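Local coordinates for putative carbohydrate metabolism domain-containing protein (PDB 3S30), which is of unknown function but, as a putative glycoside hydrolase with a galactose-binding domain-like fold, probably takes part in carbohydrate metabolism, at residues Tyr120-Ala125 with Thr155-Asn160; Tyr227-Glu232 with Thr285-Glu290; Phe246-Leu251 with Phe294-Asn299; Val277-Ile282 with Glu301-Thr306. All coordinates share one frame; numbering follows the deposited sequence.

From the N terminus, interaction 1 closes first: its loop from 120-125 to 155-160 is complete before the others open, and it sets the small sheet containing strand 117-124 against strand 155-158. The other three then open in turn at 227-232, 246-251 and 277-282 and close in the same order at 285-290, 294-299 and 301-306, so that each crosses the other two and none nests. Interaction 2 ties the end of strand 218-228 to the loop leading into strand 291-297, interaction 3 packs strands 247-254 and 291-297 face to face, and interaction 4 folds the following loop onto strand 276-281. Phe-246 meets Tyr-227, while Ala-250 pairs with Ala-280, joining neighbouring contacts.

Interaction 1: Tyr120-Ala125 with Thr155-Asn160; sequences YVLYEA and TSISPN
Tyr-120 and Leu-122 face Ser-156 and Ile-157 where strand 120-124 passes strand 155-158 at 65°, their axes 7.0 Å apart at closest approach. Here one face of a small three-stranded antiparallel sheet, of which the first strand is the middle one, packs beside strand 155-158, which pairs with strand 166-173, in a galactose-binding domain-like fold. No direct hydrogen bond joins the two segments, and side chains carry most of the contact. Leu-122 and Ile-157 lie alongside each other, pointing opposite ways, with Leu-122 CD2 3.5 Å from Ile-157 CG2. The torsion of Ile-157 (chi1 63°) puts CG1 between its backbone N and carbonyl carbon and leaves CG2 as the branch that meets the leucine. The Tyr-120 ring turns an edge to Ser-156, whose OG lies near the ring plane 3.3 Å from Tyr-120 CD2; that hydroxyl is held by Asn-151. A sodium ion lies about 8 Å from the side chain of Ile-157, and Glu-124, further along the first strand, hydrogen-bonds through OE2 to Asn-105, one of the sodium-site residues. Asn-138 ND2 links the two backbones by bonding to both Tyr-120 O and Thr-155 O. A water makes a second bridge, accepting from Tyr-120 N at 2.9 Å and donating to Thr-155 O at 2.8 Å.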
loop_
_atom_site.group_PDB
_atom_site.type_symbol
_atom_site.label_atom_id
_atom_site.label_comp_id
_atom_site.label_asym_id
_atom_site.label_seq_id
_atom_site.Cartn_x
_atom_site.Cartn_y
_atom_site.Cartn_z
ATOM N N TYR A 120 -14.630 0.038 0.572
ATOM C CA TYR A 120 -14.204 -1.351 0.305
ATOM C C TYR A 120 -12.948 -1.789 1.074
ATOM O O TYR A 120 -12.000 -1.016 1.237
ATOM C CB TYR A 120 -13.931 -1.577 -1.181
ATOM C CG TYR A 120 -15.124 -1.510 -2.118
ATOM C CD1 TYR A 120 -16.390 -1.985 -1.747
ATOM C CD2 TYR A 120 -14.969 -1.003 -3.405
ATOM C CE1 TYR A 120 -17.461 -1.929 -2.638
ATOM C CE2 TYR A 120 -16.024 -0.955 -4.294
ATOM C CZ TYR A 120 -17.260 -1.405 -3.913
ATOM O OH TYR A 120 -18.278 -1.330 -4.825
ATOM N N VAL A 121 -12.972 -3.030 1.562
ATOM C CA VAL A 121 -11.774 -3.726 2.032
ATOM C C VAL A 121 -11.557 -4.857 1.040
ATOM O O VAL A 121 -12.462 -5.656 0.808
ATOM C CB VAL A 121 -11.929 -4.296 3.481
ATOM C CG1 VAL A 121 -10.626 -4.939 3.945
ATOM C CG2 VAL A 121 -12.343 -3.193 4.479
ATOM N N LEU A 122 -10.380 -4.899 0.424
ATOM C CA LEU A 122 -10.076 -5.916 -0.568
ATOM C C LEU A 122 -9.478 -7.115 0.151
ATOM O O LEU A 122 -8.731 -6.957 1.120
ATOM C CB LEU A 122 -9.096 -5.414 -1.637
ATOM C CG LEU A 122 -9.552 -4.400 -2.692
ATOM C CD1 LEU A 122 -9.814 -3.051 -2.074
ATOM C CD2 LEU A 122 -8.508 -4.271 -3.805
ATOM N N TYR A 123 -9.813 -8.310 -0.327
ATOM C CA TYR A 123 -9.228 -9.530 0.196
ATOM C C TYR A 123 -8.918 -10.547 -0.907
ATOM O O TYR A 123 -9.478 -10.488 -1.993
ATOM C CB TYR A 123 -10.151 -10.140 1.252
ATOM C CG TYR A 123 -11.519 -10.524 0.758
ATOM C CD1 TYR A 123 -12.560 -9.597 0.744
ATOM C CD2 TYR A 123 -11.789 -11.828 0.328
ATOM C CE1 TYR A 123 -13.834 -9.952 0.304
ATOM C CE2 TYR A 123 -13.066 -12.198 -0.111
ATOM C CZ TYR A 123 -14.080 -11.254 -0.114
ATOM O OH TYR A 123 -15.337 -11.598 -0.536
ATOM N N GLU A 124 -8.025 -11.478 -0.599
ATOM C CA GLU A 124 -7.651 -12.560 -1.517
ATOM C C GLU A 124 -7.722 -13.894 -0.775
ATOM O O GLU A 124 -7.001 -14.102 0.201
ATOM C CB GLU A 124 -6.224 -12.332 -2.032
ATOM C CG GLU A 124 -5.794 -13.265 -3.185
ATOM C CD GLU A 124 -6.442 -12.917 -4.519
ATOM O OE1 GLU A 124 -6.674 -11.716 -4.783
ATOM O OE2 GLU A 124 -6.707 -13.845 -5.307
ATOM N N ALA A 125 -8.591 -14.787 -1.243
ATOM C CA ALA A 125 -8.756 -16.124 -0.660
ATOM C C ALA A 125 -8.422 -17.185 -1.699
ATOM O O ALA A 125 -8.876 -17.098 -2.841
ATOM C CB ALA A 125 -10.191 -16.319 -0.161
ATOM N N THR A 155 -9.002 4.300 -2.109
ATOM C CA THR A 155 -8.740 2.910 -2.437
ATOM C C THR A 155 -10.029 2.149 -2.730
ATOM O O THR A 155 -10.928 2.064 -1.888
ATOM C CB THR A 155 -7.983 2.248 -1.292
ATOM O OG1 THR A 155 -6.778 2.986 -1.062
ATOM C CG2 THR A 155 -7.639 0.807 -1.619
ATOM N N SER A 156 -10.088 1.591 -3.935
ATOM C CA SER A 156 -11.244 0.865 -4.443
ATOM C C SER A 156 -10.770 -0.115 -5.508
ATOM O O SER A 156 -9.558 -0.379 -5.620
ATOM C CB SER A 156 -12.265 1.838 -5.044
ATOM O OG SER A 156 -13.501 1.191 -5.323
ATOM N N ILE A 157 -11.721 -0.670 -6.259
ATOM C CA ILE A 157 -11.419 -1.502 -7.429
ATOM C C ILE A 157 -12.157 -0.975 -8.655
ATOM O O ILE A 157 -13.168 -0.285 -8.545
ATOM C CB ILE A 157 -11.799 -3.015 -7.242
ATOM C CG1 ILE A 157 -13.317 -3.204 -7.038
ATOM C CG2 ILE A 157 -11.025 -3.629 -6.096
ATOM C CD1 ILE A 157 -13.767 -4.645 -7.103
ATOM N N SER A 158 -11.641 -1.329 -9.823
ATOM C CA SER A 158 -12.244 -0.966 -11.100
ATOM C C SER A 158 -12.564 -2.240 -11.854
ATOM O O SER A 158 -11.807 -3.195 -11.762
ATOM C CB SER A 158 -11.260 -0.111 -11.916
ATOM O OG SER A 158 -11.527 -0.208 -13.306
ATOM N N PRO A 159 -13.670 -2.252 -12.624
ATOM C CA PRO A 159 -13.938 -3.378 -13.532
ATOM C C PRO A 159 -13.069 -3.410 -14.805
ATOM O O PRO A 159 -13.157 -4.364 -15.582
ATOM C CB PRO A 159 -15.411 -3.175 -13.912
ATOM C CG PRO A 159 -15.619 -1.699 -13.823
ATOM C CD PRO A 159 -14.689 -1.190 -12.745
ATOM N N ASN A 160 -12.251 -2.382 -15.021
ATOM C CA ASN A 160 -11.467 -2.259 -16.260
ATOM C C ASN A 160 -10.035 -2.767 -16.094
ATOM O O ASN A 160 -9.068 -2.106 -16.494
ATOM C CB ASN A 160 -11.484 -0.805 -16.734
ATOM C CG ASN A 160 -12.887 -0.332 -17.065
ATOM O OD1 ASN A 160 -13.670 -1.063 -17.688
ATOM N ND2 ASN A 160 -13.219 0.892 -16.645
HETATM O O HOH W 1 -13.726 2.028 -1.392
#

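Interaction 2: Tyr227-Glu232 with Thr285-Glu290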
loop_
_atom_site.group_PDB
_atom_site.type_symbol
_atom_site.label_atom_id
_atom_site.label_comp_id
_atom_site.label_asym_id
_atom_site.label_seq_id
_atom_site.Cartn_x
_atom_site.Cartn_y
_atom_site.Cartn_z
ATOM N N TYR A 227 -0.683 4.510 -14.897
ATOM C CA TYR A 227 -0.564 5.676 -14.029
ATOM C C TYR A 227 -0.759 6.952 -14.796
ATOM O O TYR A 227 -0.239 7.119 -15.906
ATOM C CB TYR A 227 0.803 5.738 -13.348
ATOM C CG TYR A 227 0.922 6.847 -12.295
ATOM C CD1 TYR A 227 0.143 6.831 -11.142
ATOM C CD2 TYR A 227 1.801 7.898 -12.466
ATOM C CE1 TYR A 227 0.244 7.838 -10.194
ATOM C CE2 TYR A 227 1.923 8.898 -11.518
ATOM C CZ TYR A 227 1.152 8.860 -10.381
ATOM O OH TYR A 227 1.285 9.862 -9.450
ATOM N N LYS A 228 -1.515 7.847 -14.182
ATOM C CA LYS A 228 -1.747 9.183 -14.692
ATOM C C LYS A 228 -1.701 10.112 -13.460
ATOM O O LYS A 228 -2.462 9.932 -12.515
ATOM C CB LYS A 228 -3.093 9.203 -15.426
ATOM C CG LYS A 228 -3.703 10.567 -15.738
ATOM C CD LYS A 228 -3.081 11.227 -16.940
ATOM C CE LYS A 228 -3.990 12.323 -17.501
ATOM N NZ LYS A 228 -3.424 12.909 -18.750
ATOM N N ALA A 229 -0.760 11.052 -13.459
ATOM C CA ALA A 229 -0.692 12.094 -12.439
ATOM C C ALA A 229 -1.924 13.023 -12.511
ATOM O O ALA A 229 -2.477 13.229 -13.582
ATOM C CB ALA A 229 0.603 12.903 -12.599
ATOM N N GLY A 230 -2.364 13.535 -11.359
ATOM C CA GLY A 230 -3.406 14.556 -11.310
ATOM C C GLY A 230 -2.895 15.925 -11.769
ATOM O O GLY A 230 -1.677 16.162 -11.818
ATOM N N PRO A 231 -3.827 16.838 -12.114
ATOM C CA PRO A 231 -3.468 18.112 -12.733
ATOM C C PRO A 231 -2.923 19.156 -11.753
ATOM O O PRO A 231 -2.233 20.086 -12.172
ATOM C CB PRO A 231 -4.786 18.585 -13.360
ATOM C CG PRO A 231 -5.871 17.958 -12.508
ATOM C CD PRO A 231 -5.290 16.684 -11.939
ATOM N N GLU A 232 -3.239 19.011 -10.467
ATOM C CA GLU A 232 -2.783 19.953 -9.459
ATOM C C GLU A 232 -2.119 19.223 -8.294
ATOM O O GLU A 232 -2.756 18.417 -7.613
ATOM C CB GLU A 232 -3.948 20.803 -8.970
ATOM C CG GLU A 232 -4.467 21.774 -10.021
ATOM C CD GLU A 232 -5.624 22.603 -9.525
ATOM O OE1 GLU A 232 -5.452 23.355 -8.540
ATOM O OE2 GLU A 232 -6.713 22.513 -10.125
ATOM N N THR A 285 8.868 4.843 -12.990
ATOM C CA THR A 285 7.571 5.243 -12.431
ATOM C C THR A 285 6.727 6.104 -13.411
ATOM O O THR A 285 5.817 6.831 -12.980
ATOM C CB THR A 285 7.833 6.001 -11.112
ATOM O OG1 THR A 285 6.728 5.851 -10.225
ATOM C CG2 THR A 285 8.119 7.468 -11.344
ATOM N N HIS A 286 7.023 5.998 -14.714
ATOM C CA HIS A 286 6.416 6.854 -15.750
ATOM C C HIS A 286 4.899 6.687 -15.914
ATOM O O HIS A 286 4.334 5.634 -15.613
ATOM C CB HIS A 286 7.110 6.654 -17.132
ATOM C CG HIS A 286 6.869 5.312 -17.761
ATOM N ND1 HIS A 286 7.642 4.208 -17.480
ATOM C CD2 HIS A 286 5.952 4.901 -18.671
ATOM C CE1 HIS A 286 7.203 3.169 -18.172
ATOM N NE2 HIS A 286 6.179 3.564 -18.907
ATOM N N GLU A 287 4.261 7.738 -16.423
ATOM C CA GLU A 287 2.831 7.713 -16.744
ATOM C C GLU A 287 2.551 6.854 -17.956
ATOM O O GLU A 287 3.331 6.833 -18.915
ATOM C CB GLU A 287 2.309 9.125 -17.044
ATOM C CG GLU A 287 2.410 10.091 -15.889
ATOM C CD GLU A 287 1.716 11.398 -16.181
ATOM O OE1 GLU A 287 2.250 12.206 -16.972
ATOM O OE2 GLU A 287 0.628 11.616 -15.623
ATOM N N THR A 288 1.408 6.176 -17.933
ATOM C CA THR A 288 0.982 5.383 -19.088
ATOM C C THR A 288 -0.464 4.914 -18.953
ATOM O O THR A 288 -0.943 4.626 -17.852
ATOM C CB THR A 288 1.913 4.156 -19.316
ATOM O OG1 THR A 288 1.381 3.334 -20.357
ATOM C CG2 THR A 288 2.043 3.318 -18.056
ATOM N N SER A 289 -1.139 4.849 -20.094
ATOM C CA SER A 289 -2.498 4.322 -20.158
ATOM C C SER A 289 -2.517 2.880 -20.683
ATOM O O SER A 289 -3.580 2.297 -20.858
ATOM C CB SER A 289 -3.363 5.233 -21.022
ATOM O OG SER A 289 -3.358 6.554 -20.499
ATOM N N GLU A 290 -1.335 2.300 -20.898
ATOM C CA GLU A 290 -1.171 0.899 -21.294
ATOM C C GLU A 290 -0.704 0.060 -20.097
ATOM O O GLU A 290 0.215 0.462 -19.385
ATOM C CB GLU A 290 -0.096 0.755 -22.389
ATOM C CG GLU A 290 -0.316 1.572 -23.656
ATOM C CD GLU A 290 0.731 1.286 -24.747
ATOM O OE1 GLU A 290 1.098 0.103 -24.955
ATOM O OE2 GLU A 290 1.178 2.247 -25.411
HETATM O O HOH W 2 -1.326 8.491 -18.458
#
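Glu-287 turns CG away from its own carbonyl carbon (chi1 -62°) and then runs extended, which carries its carboxylate along the backbone of the other segment to Ala-229. There OE2 accepts a short 2.6 Å hydrogen bond from Ala-229 N on its anti side, 16° out of the carboxylate plane. The same oxygen lies 3.3 Å from Ala-229 CB. Lys-228 NZ stays 5.3 Å from Glu-287 OE2, so any help from its charge would be electrostatic and not a contact. Tyr-227 and Thr-288 form an antiparallel hydrogen-bonded pair: Tyr-227 N donates to Thr-288 O at 3.0 Å, and Thr-288 N returns a bond to Tyr-227 O at 2.8 Å. A water donates to that second carbonyl as well. The aliphatic part of Glu-287 passes the Tyr-227 ring, Glu-287 CG standing 4.1 Å from Tyr-227 CD2, and ring and carboxylate planes are 62° apart. The phenol is held elsewhere, by Ala-325 O, and the ring meets that of Phe-246. Thr-288 OG1 accepts from Glu-290 N in an ST turn as the chain rounds a corner into strand 291-297, which is antiparallel to strand 218-228; on the other flank of that strand, Lys-228 pairs with Thr-339 of strand 339-349.

Interaction 3: Phe246-Leu251 with Phe294-Asn299; sequences FNIYAL and FELDFN
Ile-248 uses two branches to meet two residues of the facing strand, CD1 reaching Phe-294 and CG2 reaching Leu-296. With CG1 turned away from the carbonyl carbon (chi1 -65°) and CD1 extended beyond it, the longer branch stands over one face of the Phe-294 ring. The methyl lies 4.0 Å from the ring centroid and 20° off the normal, a CH-pi contact displaced somewhat toward the rim near CE2 and CZ. Phe-294 presents this face with CG between its backbone N and carbonyl carbon (chi1 58°). Leu-296 comes in at about a right angle to Ile-248; its extended arm brings CD1 to 3.9 Å from Ile-248 CG2 and equally near Ile-248 O. Farther along, Phe-298 does the reaching. Its CB sets off alongside the other segment, and the ring then leans in so that CZ comes to 3.4 Å from Ala-250 CB, a close apolar contact. The ring edge also approaches the backbone, with CE2 4.2 Å from Leu-251 C. The touching parts run nearly parallel, as two layers of the beta-sandwich: strand 247-254 belongs with strands 276-281 and 317-324, and strand 291-297 lies beside strand 218-228. Leu-221, Ile-342 and Leu-345 fill in around Ile-248 and Phe-294, and Leu-347 around Phe-298. With no hydrogen bond between the segments, cohesion here probably rests on dispersion and on the exclusion of water from aliphatic and aromatic groups.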
loop_
_atom_site.group_PDB
_atom_site.type_symbol
_atom_site.label_atom_id
_atom_site.label_comp_id
_atom_site.label_asym_id
_atom_site.label_seq_id
_atom_site.Cartn_x
_atom_site.Cartn_y
_atom_site.Cartn_z
ATOM N N PHE A 246 4.152 7.918 -8.277
ATOM C CA PHE A 246 3.577 6.882 -7.440
ATOM C C PHE A 246 4.692 6.050 -6.827
ATOM O O PHE A 246 5.851 6.197 -7.195
ATOM C CB PHE A 246 2.636 5.997 -8.265
ATOM C CG PHE A 246 3.334 5.094 -9.280
ATOM C CD1 PHE A 246 3.738 3.815 -8.930
ATOM C CD2 PHE A 246 3.518 5.507 -10.591
ATOM C CE1 PHE A 246 4.345 2.967 -9.864
ATOM C CE2 PHE A 246 4.120 4.668 -11.529
ATOM C CZ PHE A 246 4.535 3.398 -11.160
ATOM N N ASN A 247 4.343 5.162 -5.905
ATOM C CA ASN A 247 5.347 4.266 -5.337
ATOM C C ASN A 247 4.830 2.838 -5.286
ATOM O O ASN A 247 3.649 2.602 -5.105
ATOM C CB ASN A 247 5.816 4.746 -3.948
ATOM C CG ASN A 247 7.208 4.206 -3.571
ATOM O OD1 ASN A 247 7.808 3.436 -4.313
ATOM N ND2 ASN A 247 7.702 4.595 -2.406
ATOM N N ILE A 248 5.737 1.896 -5.504
ATOM C CA ILE A 248 5.487 0.479 -5.292
ATOM C C ILE A 248 6.742 -0.079 -4.630
ATOM O O ILE A 248 7.863 0.144 -5.113
ATOM C CB ILE A 248 5.231 -0.279 -6.624
ATOM C CG1 ILE A 248 3.938 0.203 -7.294
ATOM C CG2 ILE A 248 5.156 -1.811 -6.402
ATOM C CD1 ILE A 248 3.611 -0.570 -8.611
ATOM N N TYR A 249 6.555 -0.783 -3.519
ATOM C CA TYR A 249 7.646 -1.521 -2.889
ATOM C C TYR A 249 7.146 -2.675 -2.006
ATOM O O TYR A 249 5.946 -2.823 -1.744
ATOM C CB TYR A 249 8.545 -0.580 -2.081
ATOM C CG TYR A 249 7.907 0.049 -0.863
ATOM C CD1 TYR A 249 7.172 1.223 -0.969
ATOM C CD2 TYR A 249 8.071 -0.504 0.405
ATOM C CE1 TYR A 249 6.605 1.818 0.135
ATOM C CE2 TYR A 249 7.491 0.082 1.522
ATOM C CZ TYR A 249 6.750 1.244 1.375
ATOM O OH TYR A 249 6.171 1.853 2.468
ATOM N N ALA A 250 8.091 -3.496 -1.560
ATOM C CA ALA A 250 7.787 -4.620 -0.690
ATOM C C ALA A 250 8.902 -4.775 0.320
ATOM O O ALA A 250 10.063 -4.474 0.028
ATOM C CB ALA A 250 7.612 -5.903 -1.498
ATOM N N LEU A 251 8.536 -5.256 1.502
ATOM C CA LEU A 251 9.456 -5.387 2.616
ATOM C C LEU A 251 9.485 -6.840 3.081
ATOM O O LEU A 251 8.473 -7.539 3.022
ATOM C CB LEU A 251 8.990 -4.492 3.768
ATOM C CG LEU A 251 8.779 -3.006 3.453
ATOM C CD1 LEU A 251 8.023 -2.322 4.582
ATOM C CD2 LEU A 251 10.105 -2.312 3.208
ATOM N N PHE A 294 5.960 -4.572 -14.329
ATOM C CA PHE A 294 7.082 -4.274 -13.453
ATOM C C PHE A 294 7.619 -5.573 -12.852
ATOM O O PHE A 294 6.901 -6.568 -12.742
ATOM C CB PHE A 294 6.714 -3.231 -12.374
ATOM C CG PHE A 294 5.544 -3.618 -11.473
ATOM C CD1 PHE A 294 5.756 -4.333 -10.302
ATOM C CD2 PHE A 294 4.247 -3.213 -11.776
ATOM C CE1 PHE A 294 4.686 -4.680 -9.459
ATOM C CE2 PHE A 294 3.163 -3.551 -10.942
ATOM C CZ PHE A 294 3.389 -4.284 -9.780
ATOM N N GLU A 295 8.906 -5.567 -12.517
ATOM C CA GLU A 295 9.573 -6.740 -11.966
ATOM C C GLU A 295 10.672 -6.275 -11.020
ATOM O O GLU A 295 11.787 -6.004 -11.456
ATOM C CB GLU A 295 10.146 -7.618 -13.090
ATOM C CG GLU A 295 10.825 -8.911 -12.599
ATOM C CD GLU A 295 11.422 -9.758 -13.729
ATOM O OE1 GLU A 295 10.987 -9.624 -14.896
ATOM O OE2 GLU A 295 12.333 -10.562 -13.441
ATOM N N LEU A 296 10.347 -6.184 -9.731
ATOM C CA LEU A 296 11.274 -5.651 -8.719
ATOM C C LEU A 296 11.941 -6.797 -7.970
ATOM O O LEU A 296 11.268 -7.575 -7.306
ATOM C CB LEU A 296 10.522 -4.746 -7.735
ATOM C CG LEU A 296 9.484 -3.784 -8.344
ATOM C CD1 LEU A 296 8.815 -2.950 -7.257
ATOM C CD2 LEU A 296 10.123 -2.883 -9.418
ATOM N N ASP A 297 13.260 -6.918 -8.094
ATOM C CA ASP A 297 14.010 -7.958 -7.374
ATOM C C ASP A 297 14.206 -7.550 -5.917
ATOM O O ASP A 297 14.551 -6.406 -5.622
ATOM C CB ASP A 297 15.390 -8.194 -8.008
ATOM C CG ASP A 297 15.319 -8.878 -9.380
ATOM O OD1 ASP A 297 14.991 -10.087 -9.448
ATOM O OD2 ASP A 297 15.641 -8.217 -10.390
ATOM N N PHE A 298 13.991 -8.489 -5.006
ATOM C CA PHE A 298 14.347 -8.275 -3.596
ATOM C C PHE A 298 15.864 -8.196 -3.426
ATOM O O PHE A 298 16.603 -9.061 -3.896
ATOM C CB PHE A 298 13.752 -9.361 -2.693
ATOM C CG PHE A 298 12.337 -9.086 -2.276
ATOM C CD1 PHE A 298 11.275 -9.337 -3.148
ATOM C CD2 PHE A 298 12.056 -8.554 -1.018
ATOM C CE1 PHE A 298 9.967 -9.089 -2.767
ATOM C CE2 PHE A 298 10.743 -8.293 -0.629
ATOM C CZ PHE A 298 9.702 -8.558 -1.504
ATOM N N ASN A 299 16.301 -7.134 -2.757
ATOM C CA ASN A 299 17.700 -6.879 -2.453
ATOM C C ASN A 299 18.023 -7.316 -1.019
ATOM O O ASN A 299 17.763 -6.584 -0.067
ATOM C CB ASN A 299 17.977 -5.378 -2.642
ATOM C CG ASN A 299 19.460 -5.041 -2.670
ATOM O OD1 ASN A 299 20.302 -5.833 -2.230
ATOM N ND2 ASN A 299 19.786 -3.848 -3.190
#

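Interaction 4: Val277-Ile282 with Glu301-Thr306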
loop_
_atom_site.group_PDB
_atom_site.type_symbol
_atom_site.label_atom_id
_atom_site.label_comp_id
_atom_site.label_asym_id
_atom_site.label_seq_id
_atom_site.Cartn_x
_atom_site.Cartn_y
_atom_site.Cartn_z
ATOM N N VAL A 277 15.519 -7.054 6.263
ATOM C CA VAL A 277 16.301 -8.130 5.636
ATOM C C VAL A 277 16.379 -7.952 4.110
ATOM O O VAL A 277 17.464 -8.006 3.532
ATOM C CB VAL A 277 15.725 -9.519 5.988
ATOM C CG1 VAL A 277 16.576 -10.631 5.384
ATOM C CG2 VAL A 277 15.627 -9.691 7.507
ATOM N N ALA A 278 15.239 -7.729 3.463
ATOM C CA ALA A 278 15.227 -7.409 2.033
ATOM C C ALA A 278 14.130 -6.409 1.659
ATOM O O ALA A 278 13.097 -6.318 2.317
ATOM C CB ALA A 278 15.097 -8.689 1.188
ATOM N N ALA A 279 14.374 -5.680 0.574
ATOM C CA ALA A 279 13.464 -4.650 0.090
ATOM C C ALA A 279 13.461 -4.646 -1.436
ATOM O O ALA A 279 14.520 -4.778 -2.075
ATOM C CB ALA A 279 13.887 -3.261 0.622
ATOM N N ALA A 280 12.266 -4.478 -2.002
ATOM C CA ALA A 280 12.088 -4.355 -3.443
ATOM C C ALA A 280 11.410 -3.023 -3.721
ATOM O O ALA A 280 10.301 -2.796 -3.249
ATOM C CB ALA A 280 11.255 -5.512 -3.978
ATOM N N VAL A 281 12.074 -2.151 -4.482
ATOM C CA VAL A 281 11.612 -0.783 -4.702
ATOM C C VAL A 281 11.569 -0.448 -6.187
ATOM O O VAL A 281 12.552 -0.625 -6.901
ATOM C CB VAL A 281 12.532 0.247 -3.959
ATOM C CG1 VAL A 281 11.991 1.686 -4.085
ATOM C CG2 VAL A 281 12.679 -0.136 -2.481
ATOM N N ILE A 282 10.432 0.056 -6.659
ATOM C CA ILE A 282 10.317 0.433 -8.076
ATOM C C ILE A 282 11.140 1.680 -8.373
ATOM O O ILE A 282 11.246 2.577 -7.547
ATOM C CB ILE A 282 8.853 0.657 -8.490
ATOM C CG1 ILE A 282 8.708 0.612 -10.018
ATOM C CG2 ILE A 282 8.326 1.968 -7.915
ATOM C CD1 ILE A 282 7.321 0.227 -10.492
ATOM N N GLU A 301 21.253 -8.382 -0.289
ATOM C CA GLU A 301 22.667 -8.010 -0.168
ATOM C C GLU A 301 22.885 -6.632 0.473
ATOM O O GLU A 301 23.888 -6.420 1.147
ATOM C CB GLU A 301 23.327 -8.080 -1.552
ATOM C CG GLU A 301 24.793 -7.640 -1.605
ATOM C CD GLU A 301 24.977 -6.182 -2.002
ATOM O OE1 GLU A 301 24.044 -5.596 -2.603
ATOM O OE2 GLU A 301 26.067 -5.632 -1.724
ATOM N N HIS A 302 21.947 -5.707 0.280
ATOM C CA HIS A 302 22.071 -4.361 0.856
ATOM C C HIS A 302 22.063 -4.356 2.396
ATOM O O HIS A 302 22.706 -3.499 3.015
ATOM C CB HIS A 302 20.966 -3.439 0.316
ATOM C CG HIS A 302 20.917 -2.098 0.981
ATOM N ND1 HIS A 302 21.655 -1.021 0.545
ATOM C CD2 HIS A 302 20.228 -1.668 2.064
ATOM C CE1 HIS A 302 21.420 0.017 1.328
ATOM N NE2 HIS A 302 20.559 -0.352 2.260
ATOM N N TYR A 303 21.344 -5.306 2.997
ATOM C CA TYR A 303 21.154 -5.350 4.454
ATOM C C TYR A 303 22.096 -6.314 5.188
ATOM O O TYR A 303 22.344 -6.143 6.378
ATOM C CB TYR A 303 19.696 -5.681 4.772
ATOM C CG TYR A 303 18.741 -4.681 4.161
ATOM C CD1 TYR A 303 18.455 -3.487 4.804
ATOM C CD2 TYR A 303 18.162 -4.915 2.915
ATOM C CE1 TYR A 303 17.592 -2.561 4.236
ATOM C CE2 TYR A 303 17.301 -4.002 2.340
ATOM C CZ TYR A 303 17.017 -2.828 3.005
ATOM O OH TYR A 303 16.172 -1.915 2.428
ATOM N N GLY A 304 22.614 -7.319 4.486
ATOM C CA GLY A 304 23.660 -8.178 5.035
ATOM C C GLY A 304 23.214 -8.997 6.228
ATOM O O GLY A 304 23.942 -9.114 7.216
ATOM N N LYS A 305 22.014 -9.565 6.128
ATOM C CA LYS A 305 21.433 -10.370 7.190
ATOM C C LYS A 305 21.591 -11.842 6.864
ATOM O O LYS A 305 21.855 -12.210 5.722
ATOM C CB LYS A 305 19.949 -10.036 7.378
ATOM C CG LYS A 305 19.682 -8.642 7.929
ATOM C CD LYS A 305 20.006 -8.552 9.412
ATOM C CE LYS A 305 19.698 -7.174 9.977
ATOM N NZ LYS A 305 20.189 -7.017 11.391
ATOM N N THR A 306 21.443 -12.668 7.893
ATOM C CA THR A 306 21.537 -14.113 7.782
ATOM C C THR A 306 20.170 -14.653 8.172
ATOM O O THR A 306 19.729 -14.435 9.300
ATOM C CB THR A 306 22.626 -14.673 8.753
ATOM O OG1 THR A 306 23.875 -14.001 8.533
ATOM C CG2 THR A 306 22.816 -16.180 8.570
#
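The classic beta bulge at Val-277 and Ala-278, both opposite Phe-252, is the part of strand 277-281 on which the Tyr-303 ring comes to rest. Val-277 has the helix-like psi (-49°) expected of the first bulge residue, and its carbonyl oxygen approaches the ring obliquely, 3.2 Å from Tyr-303 CD2. The ring continues along the strand past Ala-278, its CD2 4.0 Å from Ala-278 CA, to Ala-279, whose CB is 3.9 Å from Tyr-303 CE2 and 3.2 Å from Tyr-303 OH. The phenol oxygen has its polar partner beyond the two segments, in a hydrogen bond with Tyr-271 O. His-302 packs back on the aromatic neighbour that follows it, with CD2 3.4 Å above the Tyr-303 ring plane and over its centre. In the beta-sandwich this loop leads from strand 291-297 to helix 309-313, and it is drawn against strand 276-281 beside the backbone pairing of Ala-279 with Asn-299. At the other end of the contact Lys-305 crosses Val-277 at about a right angle, CB lying 4.0 Å from Val-277 CG1. A bend at chi2 (-74°) then leads the lysine chain away from the valine, and NZ hydrogen-bonds to Glu-274 O.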